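Local coordinates for protein-glutamine deamidase Cif (Burkholderia pseudomallei, PDB 3EIR) that deamidates a glutamine side chain of host NEDD8 to glutamate, thereby disabling cullin-RING ubiquitin ligases and inhibiting the host cell cycle, at residues 44-49 with 196-201; 64-69 with 124-129; 155-160 with 256-261; 190-195 with 236-241. All coordinates share one frame; numbering follows the deposited sequence.

Interaction 1: residues 44-49 with 196-201; sequences SLMQSL and RVEDWI
One thioether does nearly all the work here: Met46 reaches across to Val197, Glu198 and Ile201, and its sulfur lies against the backbone of the opposing helix. SD comes within 3.8 Å of Glu198 CA, where the first turn of helix 197-204 passes in front of it. With the chain bent at chi2 (-59°), CG and SD both face the other helix. Met46 CG meets Ile201 CG2 at 3.8 Å, the two side chains crossing at about a right angle, while SD, further out, rests near both methyls of Val197, 4.0 Å from CG2. Leu49 adds a lighter touch at the end of its helix, with its CB 4.2 Å from Glu198 OE2.

That carboxylate has stronger business elsewhere. Arg196, at the N-cap position, pairs through NH2 with Glu198 OE2 at 3.4 Å, and through NH1 with Asp199 OD2 at 3.1 Å by a weak, bent hydrogen bond. Glu198 OE1 lies above one guanidinium face, offset toward its rim. Two carboxylates in the first turn of a helix would also be expected to suit its dipole.

Around this patch, Trp59 touches both Leu49 and Val197, and Ile116 of helix 111-121 backs Val197. The Val197 side chain is about 7 Å from that of Gln184, an inferred active-site residue. The segment axes approach to 9.9 Å and run 152° apart in direction, so this is a near-antiparallel helix pair with a buried apolar seam, packing helix 34-48 against helix 197-204 in this papain-like fold, close to the inferred active site.

Interaction 2: residues 64-69 with 124-129; sequences DTLLIA and DVPIDP
Asp64 begins the contact with its backbone: its carbonyl O sits 3.2 Å from Pro126 CB, at the flank of the proline ring. Its CB bond points away, though CB itself is 4.2 Å from Asp128 OD2, and the two carboxylates stay apart, with Asp64 OD1 5.9 Å from Asp128 OD2. Asp128 finds its partners nearby in sequence, Thr130 through OD1 and, weakly, Ser131 through OD2. At Thr65 the main chain continues along the same ring, its C 3.8 Å from Pro126 CB.

Leu66 then supplies the apolar side chain. Its CD1 bears on the peptide link between Val125 and Pro126, 3.5 Å from Val125 C and equally far from Pro126 N, and CD2 reaches back to Asp124 CA at 4.0 Å. Beyond it the chain enters a 3-10 turn, with Ala69 N bonded to Leu66 O.

Direct contact is thus van der Waals, at the surface. The polar ties go through third parties, Lys118 of helix 111-121 and Glu122 just beyond its end: Lys118 NZ bonds both Thr65 O and Ile127 O, and the Glu122 carboxylate takes both Leu67 N and Ile127 N, so the two loops are held together by shared charged side chains.

Interaction 3: residues 155-160 with 256-261; sequences VIVNDG and GKLRFA
Ile156 and Ala261 form a hydrogen-bonded antiparallel pair, each giving its N-H to the other's carbonyl: Ile156 N to Ala261 O at 2.8 Å, and Ala261 N to Ile156 O at 3.0 Å. The same exchange recurs two residues on. Asn158 N reaches Arg259 O at a short 2.6 Å, and Arg259 N returns the bond to Asn158 O at 3.0 Å. Gly160 N makes one further bond past the last bridge, to Lys257 O at 2.6 Å.

The alternate residues look outward from the ladder. Val155 and Val157 use their backbone bonds on strand 164-170, with Ile168 and Phe166, while Phe260 bonds to Leu135 beyond the other edge. Ile156 O also takes a CA-H contact from Phe260 CA.

Side chains divide by face. On the side of Asn158 and Arg259, a water accepts from Asn158 ND2 at 2.9 Å and from Arg259 NH2 at 3.2 Å, lying in the guanidinium plane at its edge. With CG anti to the backbone N (chi1 -169°), Asn158 puts its amide where that bridge can form. On the other face, Val157 CG1 packs on Leu258 CD1 at 3.8 Å, next to Asp159, near the inferred active-site His164.

Each face of this papain-like sheet therefore mixes apolar and polar groups: Ile156 and Ala261 beside the water-bridged Asn158 and Arg259, Val157, Leu258 and Phe260 beside the Asp159 carboxylate. Two reciprocal pairs satisfy each other's backbone, the water joins amide to guanidinium, and Arg161, by a salt bridge, and Leu162 N serve the carboxylate.

Interaction 4: residues 190-195 with 236-241; sequences GALPAV and SILQID
Leu192 and Leu238 make a tight apolar contact, with Leu192 CD1 only 3.5 Å from Leu238 CD1, closer than carbons usually sit. The side chains cross at about a right angle, and both methyls of Leu192 share the work: CD2 rests on Leu238 CB at 3.7 Å. A second apolar pair lies further along, where Val195 and Ile240 slide past each other in opposite directions. Val195 CG2, which its torsion sets anti to the backbone N, is 4.1 Å from Ile240 CG1 and the same from Ile240 CG2. Ile240 reaches it with a nearly eclipsed first torsion of 17°, which suggests some strain.

Between these pairs comes a mixed contact, proline ring against aliphatic chain. Pro193 CG meets Gln239 CG at 3.5 Å, and Pro193 CD lies 3.8 Å from the same carbon. Gln239 bends at its second torsion, and the two side chains cross roughly perpendicular where the ring meets the aliphatic part of Gln239.

Polar groups are served from outside the pair. Leu238 O accepts from Gln184 NE2, which ties the helix end directly to an inferred active-site residue, and Arg204 NH1 holds both Ser236 O and Gln239 O. Val195 shares a backbone bond with Asp186.

The contact brings the loop after strand 181-183 against the C-terminal end of helix 227-238. Leu238 also touches Ile182 of that strand, Ile237 packs on helix 211-217, and Ile240 packs on Trp200 and Arg203 of helix 197-204.

Interactions 1 and 4 touch: Trp200, in the 196-201 segment, brings the far rim of its ring, CZ3 and CH2, against the backbone at the end of helix 227-238, with CZ3 3.2 Å from Leu238 O. Interactions 3 and 4 do not touch, their nearest atoms being about 7 Å apart, yet both border the inferred active site, since the side chains of Asp159 and Leu192 lie about 5 and 4 Å from that of His164. The side chain of Leu238 is about 4 Å from that of Gln184. Interaction 2 stands away from the site, meeting interaction 3 only where Pro129 CB touches Ile156 CD1 at 4.2 Å; from interaction 4 it is about 17 Å away at the nearest atoms.

Interaction 1: residues 44-49 with 196-201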
loop_
_atom_site.group_PDB
_atom_site.type_symbol
_atom_site.label_atom_id
_atom_site.label_comp_id
_atom_site.label_asym_id
_atom_site.label_seq_id
_atom_site.Cartn_x
_atom_site.Cartn_y
_atom_site.Cartn_z
ATOM N N SER A 44 6.238 -9.956 -10.826
ATOM C CA SER A 44 7.516 -9.473 -11.337
ATOM C C SER A 44 7.934 -8.179 -10.635
ATOM O O SER A 44 9.101 -8.003 -10.289
ATOM C CB SER A 44 7.476 -9.292 -12.856
ATOM O OG SER A 44 6.455 -8.390 -13.240
ATOM N N LEU A 45 6.983 -7.279 -10.409
ATOM C CA LEU A 45 7.295 -6.052 -9.668
ATOM C C LEU A 45 7.955 -6.366 -8.328
ATOM O O LEU A 45 9.009 -5.811 -8.005
ATOM C CB LEU A 45 6.046 -5.203 -9.420
ATOM C CG LEU A 45 6.298 -4.023 -8.466
ATOM C CD1 LEU A 45 7.347 -3.077 -9.011
ATOM C CD2 LEU A 45 5.009 -3.269 -8.177
ATOM N N MET A 46 7.325 -7.251 -7.554
ATOM C CA MET A 46 7.784 -7.575 -6.200
ATOM C C MET A 46 9.159 -8.215 -6.227
ATOM O O MET A 46 10.034 -7.882 -5.424
ATOM C CB MET A 46 6.819 -8.550 -5.517
ATOM C CG MET A 46 5.532 -7.941 -4.990
ATOM S SD MET A 46 5.827 -6.649 -3.780
ATOM C CE MET A 46 5.486 -5.185 -4.745
ATOM N N GLN A 47 9.321 -9.166 -7.143
ATOM C CA GLN A 47 10.578 -9.871 -7.325
ATOM C C GLN A 47 11.711 -8.887 -7.560
ATOM O O GLN A 47 12.817 -9.079 -7.057
ATOM C CB GLN A 47 10.483 -10.819 -8.531
ATOM C CG GLN A 47 9.508 -11.979 -8.359
ATOM C CD GLN A 47 9.228 -12.717 -9.664
ATOM O OE1 GLN A 47 8.242 -13.446 -9.774
ATOM N NE2 GLN A 47 10.092 -12.525 -10.661
ATOM N N SER A 48 11.438 -7.841 -8.341
ATOM C CA SER A 48 12.477 -6.889 -8.713
ATOM C C SER A 48 12.987 -6.137 -7.496
ATOM O O SER A 48 14.095 -5.610 -7.504
ATOM C CB SER A 48 11.955 -5.880 -9.742
ATOM O OG SER A 48 11.147 -4.885 -9.127
ATOM N N LEU A 49 12.170 -6.097 -6.450
ATOM C CA LEU A 49 12.434 -5.238 -5.297
ATOM C C LEU A 49 13.644 -5.682 -4.466
ATOM O O LEU A 49 13.963 -5.070 -3.441
ATOM C CB LEU A 49 11.184 -5.135 -4.420
ATOM C CG LEU A 49 10.304 -3.891 -4.564
ATOM C CD1 LEU A 49 10.462 -3.213 -5.933
ATOM C CD2 LEU A 49 8.842 -4.227 -4.255
ATOM N N ARG A 196 5.507 -8.423 5.218
ATOM C CA ARG A 196 6.209 -7.751 4.131
ATOM C C ARG A 196 5.296 -7.674 2.918
ATOM O O ARG A 196 4.467 -8.556 2.709
ATOM C CB ARG A 196 7.508 -8.489 3.800
ATOM C CG ARG A 196 8.523 -8.458 4.938
ATOM C CD ARG A 196 9.722 -9.351 4.660
ATOM N NE ARG A 196 10.374 -9.027 3.395
ATOM C CZ ARG A 196 10.391 -9.825 2.329
ATOM N NH1 ARG A 196 9.796 -11.012 2.368
ATOM N NH2 ARG A 196 11.013 -9.437 1.222
ATOM N N VAL A 197 5.417 -6.611 2.128
ATOM C CA VAL A 197 4.537 -6.475 0.977
ATOM C C VAL A 197 4.720 -7.664 0.025
ATOM O O VAL A 197 3.748 -8.168 -0.535
ATOM C CB VAL A 197 4.642 -5.058 0.272
ATOM C CG1 VAL A 197 6.065 -4.743 -0.181
ATOM C CG2 VAL A 197 3.651 -4.939 -0.875
ATOM N N GLU A 198 5.954 -8.144 -0.114
ATOM C CA GLU A 198 6.240 -9.264 -1.013
ATOM C C GLU A 198 5.465 -10.500 -0.604
ATOM O O GLU A 198 4.945 -11.237 -1.445
ATOM C CB GLU A 198 7.730 -9.618 -1.003
ATOM C CG GLU A 198 8.654 -8.571 -1.584
ATOM C CD GLU A 198 9.021 -7.497 -0.574
ATOM O OE1 GLU A 198 8.240 -7.280 0.377
ATOM O OE2 GLU A 198 10.092 -6.874 -0.736
ATOM N N ASP A 199 5.407 -10.730 0.701
ATOM C CA ASP A 199 4.787 -11.935 1.232
ATOM C C ASP A 199 3.277 -11.844 1.134
ATOM O O ASP A 199 2.623 -12.801 0.732
ATOM C CB ASP A 199 5.240 -12.174 2.669
ATOM C CG ASP A 199 6.729 -12.424 2.761
ATOM O OD1 ASP A 199 7.303 -12.924 1.767
ATOM O OD2 ASP A 199 7.330 -12.119 3.811
ATOM N N TRP A 200 2.728 -10.687 1.481
ATOM C CA TRP A 200 1.292 -10.496 1.384
ATOM C C TRP A 200 0.877 -10.738 -0.047
ATOM O O TRP A 200 -0.136 -11.373 -0.328
ATOM C CB TRP A 200 0.882 -9.069 1.768
ATOM C CG TRP A 200 -0.597 -8.882 1.591
ATOM C CD1 TRP A 200 -1.231 -8.339 0.513
ATOM C CD2 TRP A 200 -1.631 -9.324 2.484
ATOM N NE1 TRP A 200 -2.595 -8.382 0.696
ATOM C CE2 TRP A 200 -2.863 -8.979 1.900
ATOM C CE3 TRP A 200 -1.630 -9.959 3.732
ATOM C CZ2 TRP A 200 -4.086 -9.243 2.524
ATOM C CZ3 TRP A 200 -2.847 -10.220 4.349
ATOM C CH2 TRP A 200 -4.055 -9.863 3.744
ATOM N N ILE A 201 1.673 -10.194 -0.957
ATOM C CA ILE A 201 1.382 -10.286 -2.366
ATOM C C ILE A 201 1.518 -11.722 -2.851
ATOM O O ILE A 201 0.654 -12.227 -3.566
ATOM C CB ILE A 201 2.323 -9.401 -3.184
ATOM C CG1 ILE A 201 1.908 -7.940 -3.053
ATOM C CG2 ILE A 201 2.308 -9.843 -4.636
ATOM C CD1 ILE A 201 0.456 -7.715 -3.349
#

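Interaction 2: residues 64-69 with 124-129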
loop_
_atom_site.group_PDB
_atom_site.type_symbol
_atom_site.label_atom_id
_atom_site.label_comp_id
_atom_site.label_asym_id
_atom_site.label_seq_id
_atom_site.Cartn_x
_atom_site.Cartn_y
_atom_site.Cartn_z
ATOM N N ASP A 64 5.617 14.279 -4.821
ATOM C CA ASP A 64 5.091 15.327 -5.688
ATOM C C ASP A 64 5.695 15.269 -7.092
ATOM O O ASP A 64 5.320 16.049 -7.963
ATOM C CB ASP A 64 5.254 16.716 -5.052
ATOM C CG ASP A 64 6.704 17.120 -4.886
ATOM O OD1 ASP A 64 7.572 16.222 -4.822
ATOM O OD2 ASP A 64 6.973 18.340 -4.827
ATOM N N THR A 65 6.615 14.329 -7.292
ATOM C CA THR A 65 7.163 14.020 -8.617
ATOM C C THR A 65 6.711 12.630 -9.114
ATOM O O THR A 65 6.315 11.780 -8.322
ATOM C CB THR A 65 8.704 14.081 -8.607
ATOM O OG1 THR A 65 9.228 13.130 -9.544
ATOM C CG2 THR A 65 9.240 13.745 -7.220
ATOM N N LEU A 66 6.770 12.416 -10.426
ATOM C CA LEU A 66 6.364 11.160 -11.028
ATOM C C LEU A 66 7.278 10.034 -10.536
ATOM O O LEU A 66 8.499 10.186 -10.537
ATOM C CB LEU A 66 6.452 11.289 -12.549
ATOM C CG LEU A 66 5.425 10.594 -13.429
ATOM C CD1 LEU A 66 4.023 11.073 -13.124
ATOM C CD2 LEU A 66 5.768 10.866 -14.892
ATOM N N LEU A 67 6.689 8.915 -10.110
ATOM C CA LEU A 67 7.476 7.782 -9.598
ATOM C C LEU A 67 8.480 7.273 -10.633
ATOM O O LEU A 67 9.644 7.036 -10.320
ATOM C CB LEU A 67 6.558 6.639 -9.129
ATOM C CG LEU A 67 7.208 5.468 -8.376
ATOM C CD1 LEU A 67 6.188 4.776 -7.462
ATOM C CD2 LEU A 67 7.856 4.462 -9.319
ATOM N N ILE A 68 8.042 7.116 -11.873
ATOM C CA ILE A 68 8.948 6.577 -12.884
ATOM C C ILE A 68 10.024 7.592 -13.285
ATOM O O ILE A 68 10.989 7.252 -13.974
ATOM C CB ILE A 68 8.190 6.055 -14.104
ATOM C CG1 ILE A 68 7.455 7.195 -14.813
ATOM C CG2 ILE A 68 7.212 4.968 -13.676
ATOM C CD1 ILE A 68 7.040 6.841 -16.238
ATOM N N ALA A 69 9.871 8.825 -12.811
ATOM C CA ALA A 69 10.849 9.881 -13.061
ATOM C C ALA A 69 11.978 9.866 -12.038
ATOM O O ALA A 69 12.975 10.565 -12.198
ATOM C CB ALA A 69 10.168 11.255 -13.072
ATOM N N ASP A 124 1.555 10.658 -16.816
ATOM C CA ASP A 124 2.522 11.706 -17.102
ATOM C C ASP A 124 2.390 12.898 -16.154
ATOM O O ASP A 124 3.171 13.847 -16.243
ATOM C CB ASP A 124 2.395 12.159 -18.563
ATOM C CG ASP A 124 0.958 12.436 -18.959
ATOM O OD1 ASP A 124 0.038 12.241 -18.127
ATOM O OD2 ASP A 124 0.743 12.856 -20.107
ATOM N N VAL A 125 1.410 12.841 -15.250
ATOM C CA VAL A 125 1.192 13.902 -14.267
ATOM C C VAL A 125 1.349 13.356 -12.836
ATOM O O VAL A 125 0.657 12.414 -12.455
ATOM C CB VAL A 125 -0.217 14.502 -14.407
ATOM C CG1 VAL A 125 -0.424 15.589 -13.385
ATOM C CG2 VAL A 125 -0.432 15.050 -15.811
ATOM N N PRO A 126 2.256 13.947 -12.043
ATOM C CA PRO A 126 2.493 13.445 -10.677
ATOM C C PRO A 126 1.234 13.473 -9.832
ATOM O O PRO A 126 0.475 14.446 -9.882
ATOM C CB PRO A 126 3.523 14.425 -10.100
ATOM C CG PRO A 126 4.206 15.016 -11.322
ATOM C CD PRO A 126 3.134 15.081 -12.382
ATOM N N ILE A 127 1.024 12.398 -9.077
ATOM C CA ILE A 127 -0.067 12.299 -8.128
ATOM C C ILE A 127 0.549 12.160 -6.735
ATOM O O ILE A 127 1.429 11.329 -6.514
ATOM C CB ILE A 127 -0.943 11.061 -8.412
ATOM C CG1 ILE A 127 -1.466 11.078 -9.858
ATOM C CG2 ILE A 127 -2.115 10.983 -7.458
ATOM C CD1 ILE A 127 -2.250 9.805 -10.221
ATOM N N ASP A 128 0.098 12.986 -5.801
ATOM C CA ASP A 128 0.635 12.963 -4.448
ATOM C C ASP A 128 -0.463 12.457 -3.537
ATOM O O ASP A 128 -1.409 13.172 -3.257
ATOM C CB ASP A 128 1.076 14.365 -4.039
ATOM C CG ASP A 128 1.688 14.400 -2.655
ATOM O OD1 ASP A 128 1.568 13.392 -1.909
ATOM O OD2 ASP A 128 2.289 15.440 -2.319
ATOM N N PRO A 129 -0.363 11.185 -3.120
ATOM C CA PRO A 129 -1.396 10.553 -2.289
ATOM C C PRO A 129 -1.529 11.232 -0.919
ATOM O O PRO A 129 -2.574 11.107 -0.276
ATOM C CB PRO A 129 -0.906 9.103 -2.115
ATOM C CG PRO A 129 0.357 8.976 -2.884
ATOM C CD PRO A 129 0.836 10.352 -3.281
#

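Interaction 3: residues 155-160 with 256-261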
loop_
_atom_site.group_PDB
_atom_site.type_symbol
_atom_site.label_atom_id
_atom_site.label_comp_id
_atom_site.label_asym_id
_atom_site.label_seq_id
_atom_site.Cartn_x
_atom_site.Cartn_y
_atom_site.Cartn_z
ATOM N N VAL A 155 -8.245 2.164 -4.252
ATOM C CA VAL A 155 -8.632 2.983 -3.117
ATOM C C VAL A 155 -7.509 3.028 -2.088
ATOM O O VAL A 155 -7.065 2.010 -1.667
ATOM C CB VAL A 155 -9.904 2.433 -2.484
ATOM C CG1 VAL A 155 -10.356 3.290 -1.384
ATOM C CG2 VAL A 155 -10.999 2.284 -3.494
ATOM N N ILE A 156 -7.018 4.206 -1.712
ATOM C CA ILE A 156 -6.053 4.262 -0.639
ATOM C C ILE A 156 -6.848 4.516 0.643
ATOM O O ILE A 156 -7.634 5.460 0.711
ATOM C CB ILE A 156 -4.964 5.320 -0.900
ATOM C CG1 ILE A 156 -3.968 5.363 0.265
ATOM C CG2 ILE A 156 -5.583 6.685 -1.158
ATOM C CD1 ILE A 156 -2.561 5.805 -0.139
ATOM N N VAL A 157 -6.695 3.630 1.624
ATOM C CA VAL A 157 -7.416 3.751 2.888
ATOM C C VAL A 157 -6.515 4.236 4.022
ATOM O O VAL A 157 -5.455 3.665 4.280
ATOM C CB VAL A 157 -8.072 2.412 3.329
ATOM C CG1 VAL A 157 -8.929 2.637 4.576
ATOM C CG2 VAL A 157 -8.926 1.836 2.212
ATOM N N ASN A 158 -6.948 5.290 4.708
ATOM C CA ASN A 158 -6.267 5.731 5.920
ATOM C C ASN A 158 -7.160 5.416 7.103
ATOM O O ASN A 158 -8.032 6.207 7.461
ATOM C CB ASN A 158 -5.940 7.226 5.865
ATOM C CG ASN A 158 -5.010 7.666 6.990
ATOM O OD1 ASN A 158 -4.720 6.899 7.910
ATOM N ND2 ASN A 158 -4.548 8.912 6.925
ATOM N N ASP A 159 -6.963 4.235 7.678
ATOM C CA ASP A 159 -7.815 3.764 8.757
ATOM C C ASP A 159 -7.183 4.104 10.110
ATOM O O ASP A 159 -6.292 3.402 10.583
ATOM C CB ASP A 159 -8.053 2.263 8.630
ATOM C CG ASP A 159 -9.154 1.771 9.539
ATOM O OD1 ASP A 159 -9.264 2.297 10.665
ATOM O OD2 ASP A 159 -9.900 0.855 9.133
ATOM N N GLY A 160 -7.642 5.199 10.707
ATOM C CA GLY A 160 -7.108 5.677 11.971
ATOM C C GLY A 160 -7.509 4.810 13.157
ATOM O O GLY A 160 -6.951 4.943 14.250
ATOM N N GLY A 256 -10.554 6.481 16.482
ATOM C CA GLY A 256 -9.803 6.875 15.302
ATOM C C GLY A 256 -10.685 7.190 14.108
ATOM O O GLY A 256 -11.801 6.689 13.987
ATOM N N LYS A 257 -10.168 8.019 13.209
ATOM C CA LYS A 257 -10.933 8.475 12.061
ATOM C C LYS A 257 -10.696 7.549 10.864
ATOM O O LYS A 257 -9.640 6.933 10.748
ATOM C CB LYS A 257 -10.522 9.913 11.721
ATOM C CG LYS A 257 -11.564 10.724 10.966
ATOM C CD LYS A 257 -11.205 12.208 10.938
ATOM C CE LYS A 257 -11.554 12.913 12.252
ATOM N NZ LYS A 257 -10.642 12.554 13.377
ATOM N N LEU A 258 -11.692 7.447 9.989
ATOM C CA LEU A 258 -11.570 6.682 8.756
ATOM C C LEU A 258 -11.615 7.620 7.555
ATOM O O LEU A 258 -12.473 8.501 7.469
ATOM C CB LEU A 258 -12.680 5.637 8.653
ATOM C CG LEU A 258 -12.738 4.824 7.359
ATOM C CD1 LEU A 258 -11.422 4.111 7.091
ATOM C CD2 LEU A 258 -13.882 3.833 7.434
ATOM N N ARG A 259 -10.676 7.433 6.637
ATOM C CA ARG A 259 -10.583 8.265 5.446
ATOM C C ARG A 259 -10.112 7.392 4.304
ATOM O O ARG A 259 -9.220 6.569 4.489
ATOM C CB ARG A 259 -9.580 9.401 5.670
ATOM C CG ARG A 259 -10.088 10.520 6.564
ATOM C CD ARG A 259 -8.939 11.277 7.220
ATOM N NE ARG A 259 -7.853 11.557 6.284
ATOM C CZ ARG A 259 -7.815 12.614 5.477
ATOM N NH1 ARG A 259 -8.807 13.500 5.488
ATOM N NH2 ARG A 259 -6.784 12.787 4.658
ATOM N N PHE A 260 -10.715 7.551 3.131
ATOM C CA PHE A 260 -10.227 6.852 1.947
ATOM C C PHE A 260 -10.435 7.679 0.680
ATOM O O PHE A 260 -11.273 8.583 0.633
ATOM C CB PHE A 260 -10.873 5.470 1.802
ATOM C CG PHE A 260 -12.369 5.503 1.710
ATOM C CD1 PHE A 260 -12.999 5.818 0.515
ATOM C CD2 PHE A 260 -13.152 5.203 2.816
ATOM C CE1 PHE A 260 -14.383 5.843 0.425
ATOM C CE2 PHE A 260 -14.534 5.228 2.732
ATOM C CZ PHE A 260 -15.150 5.548 1.533
ATOM N N ALA A 261 -9.658 7.363 -0.342
ATOM C CA ALA A 261 -9.756 8.064 -1.613
ATOM C C ALA A 261 -9.610 7.052 -2.730
ATOM O O ALA A 261 -8.665 6.271 -2.733
ATOM C CB ALA A 261 -8.663 9.112 -1.714
HETATM O O HOH W 1 -4.934 10.213 4.338
#

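Interaction 4: residues 190-195 with 236-241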
loop_
_atom_site.group_PDB
_atom_site.type_symbol
_atom_site.label_atom_id
_atom_site.label_comp_id
_atom_site.label_asym_id
_atom_site.label_seq_id
_atom_site.Cartn_x
_atom_site.Cartn_y
_atom_site.Cartn_z
ATOM N N GLY A 190 0.693 -2.897 15.940
ATOM C CA GLY A 190 -0.705 -2.601 16.186
ATOM C C GLY A 190 -1.524 -3.868 16.331
ATOM O O GLY A 190 -1.043 -4.878 16.845
ATOM N N ALA A 191 -2.769 -3.817 15.871
ATOM C CA ALA A 191 -3.658 -4.959 15.989
ATOM C C ALA A 191 -3.224 -6.070 15.030
ATOM O O ALA A 191 -3.449 -7.250 15.287
ATOM C CB ALA A 191 -5.089 -4.540 15.716
ATOM N N LEU A 192 -2.583 -5.685 13.934
ATOM C CA LEU A 192 -2.171 -6.645 12.913
ATOM C C LEU A 192 -0.686 -7.004 13.006
ATOM O O LEU A 192 0.147 -6.173 13.380
ATOM C CB LEU A 192 -2.512 -6.107 11.513
ATOM C CG LEU A 192 -4.016 -6.128 11.244
ATOM C CD1 LEU A 192 -4.417 -5.055 10.261
ATOM C CD2 LEU A 192 -4.446 -7.505 10.759
ATOM N N PRO A 193 -0.347 -8.242 12.629
ATOM C CA PRO A 193 1.038 -8.712 12.672
ATOM C C PRO A 193 1.852 -8.089 11.546
ATOM O O PRO A 193 1.299 -7.785 10.491
ATOM C CB PRO A 193 0.907 -10.216 12.391
ATOM C CG PRO A 193 -0.544 -10.472 12.080
ATOM C CD PRO A 193 -1.224 -9.175 11.900
ATOM N N ALA A 194 3.153 -7.933 11.748
ATOM C CA ALA A 194 4.024 -7.514 10.659
ATOM C C ALA A 194 3.868 -8.433 9.447
ATOM O O ALA A 194 3.715 -9.658 9.578
ATOM C CB ALA A 194 5.465 -7.493 11.115
ATOM N N VAL A 195 3.912 -7.838 8.258
ATOM C CA VAL A 195 3.894 -8.617 7.027
ATOM C C VAL A 195 4.547 -7.813 5.908
ATOM O O VAL A 195 4.208 -6.655 5.698
ATOM C CB VAL A 195 2.459 -9.018 6.624
ATOM C CG1 VAL A 195 1.698 -7.820 6.062
ATOM C CG2 VAL A 195 2.493 -10.161 5.624
ATOM N N SER A 236 -9.610 -11.766 8.590
ATOM C CA SER A 236 -10.170 -12.131 7.296
ATOM C C SER A 236 -9.541 -11.313 6.162
ATOM O O SER A 236 -8.942 -11.859 5.230
ATOM C CB SER A 236 -11.692 -11.946 7.310
ATOM O OG SER A 236 -12.286 -12.463 6.127
ATOM N N ILE A 237 -9.671 -9.999 6.263
ATOM C CA ILE A 237 -9.221 -9.095 5.217
ATOM C C ILE A 237 -7.707 -8.852 5.211
ATOM O O ILE A 237 -7.107 -8.736 4.149
ATOM C CB ILE A 237 -9.960 -7.750 5.323
ATOM C CG1 ILE A 237 -11.470 -7.988 5.360
ATOM C CG2 ILE A 237 -9.579 -6.835 4.172
ATOM C CD1 ILE A 237 -12.275 -6.799 5.811
ATOM N N LEU A 238 -7.084 -8.805 6.387
ATOM C CA LEU A 238 -5.730 -8.251 6.491
ATOM C C LEU A 238 -4.604 -9.147 7.040
ATOM O O LEU A 238 -3.464 -8.692 7.114
ATOM C CB LEU A 238 -5.772 -6.955 7.312
ATOM C CG LEU A 238 -6.572 -5.816 6.692
ATOM C CD1 LEU A 238 -6.679 -4.654 7.667
ATOM C CD2 LEU A 238 -5.908 -5.379 5.393
ATOM N N GLN A 239 -4.899 -10.392 7.428
ATOM C CA GLN A 239 -3.850 -11.266 7.971
ATOM C C GLN A 239 -3.582 -12.423 7.002
ATOM O O GLN A 239 -4.519 -13.028 6.505
ATOM C CB GLN A 239 -4.252 -11.789 9.358
ATOM C CG GLN A 239 -3.086 -12.056 10.310
ATOM C CD GLN A 239 -2.391 -13.385 10.069
ATOM O OE1 GLN A 239 -1.196 -13.530 10.343
ATOM N NE2 GLN A 239 -3.136 -14.364 9.563
ATOM N N ILE A 240 -2.311 -12.721 6.731
ATOM C CA ILE A 240 -1.971 -13.613 5.622
ATOM C C ILE A 240 -2.619 -14.976 5.722
ATOM O O ILE A 240 -3.064 -15.514 4.711
ATOM C CB ILE A 240 -0.457 -13.861 5.447
ATOM C CG1 ILE A 240 0.312 -13.478 6.698
ATOM C CG2 ILE A 240 0.073 -13.178 4.194
ATOM C CD1 ILE A 240 1.584 -14.278 6.857
ATOM N N ASP A 241 -2.639 -15.537 6.931
ATOM C CA ASP A 241 -3.224 -16.853 7.156
ATOM C C ASP A 241 -4.688 -16.735 7.549
ATOM O O ASP A 241 -5.339 -17.737 7.811
ATOM C CB ASP A 241 -2.457 -17.606 8.246
ATOM C CG ASP A 241 -0.951 -17.541 8.058
ATOM O OD1 ASP A 241 -0.421 -18.265 7.186
ATOM O OD2 ASP A 241 -0.297 -16.768 8.792
#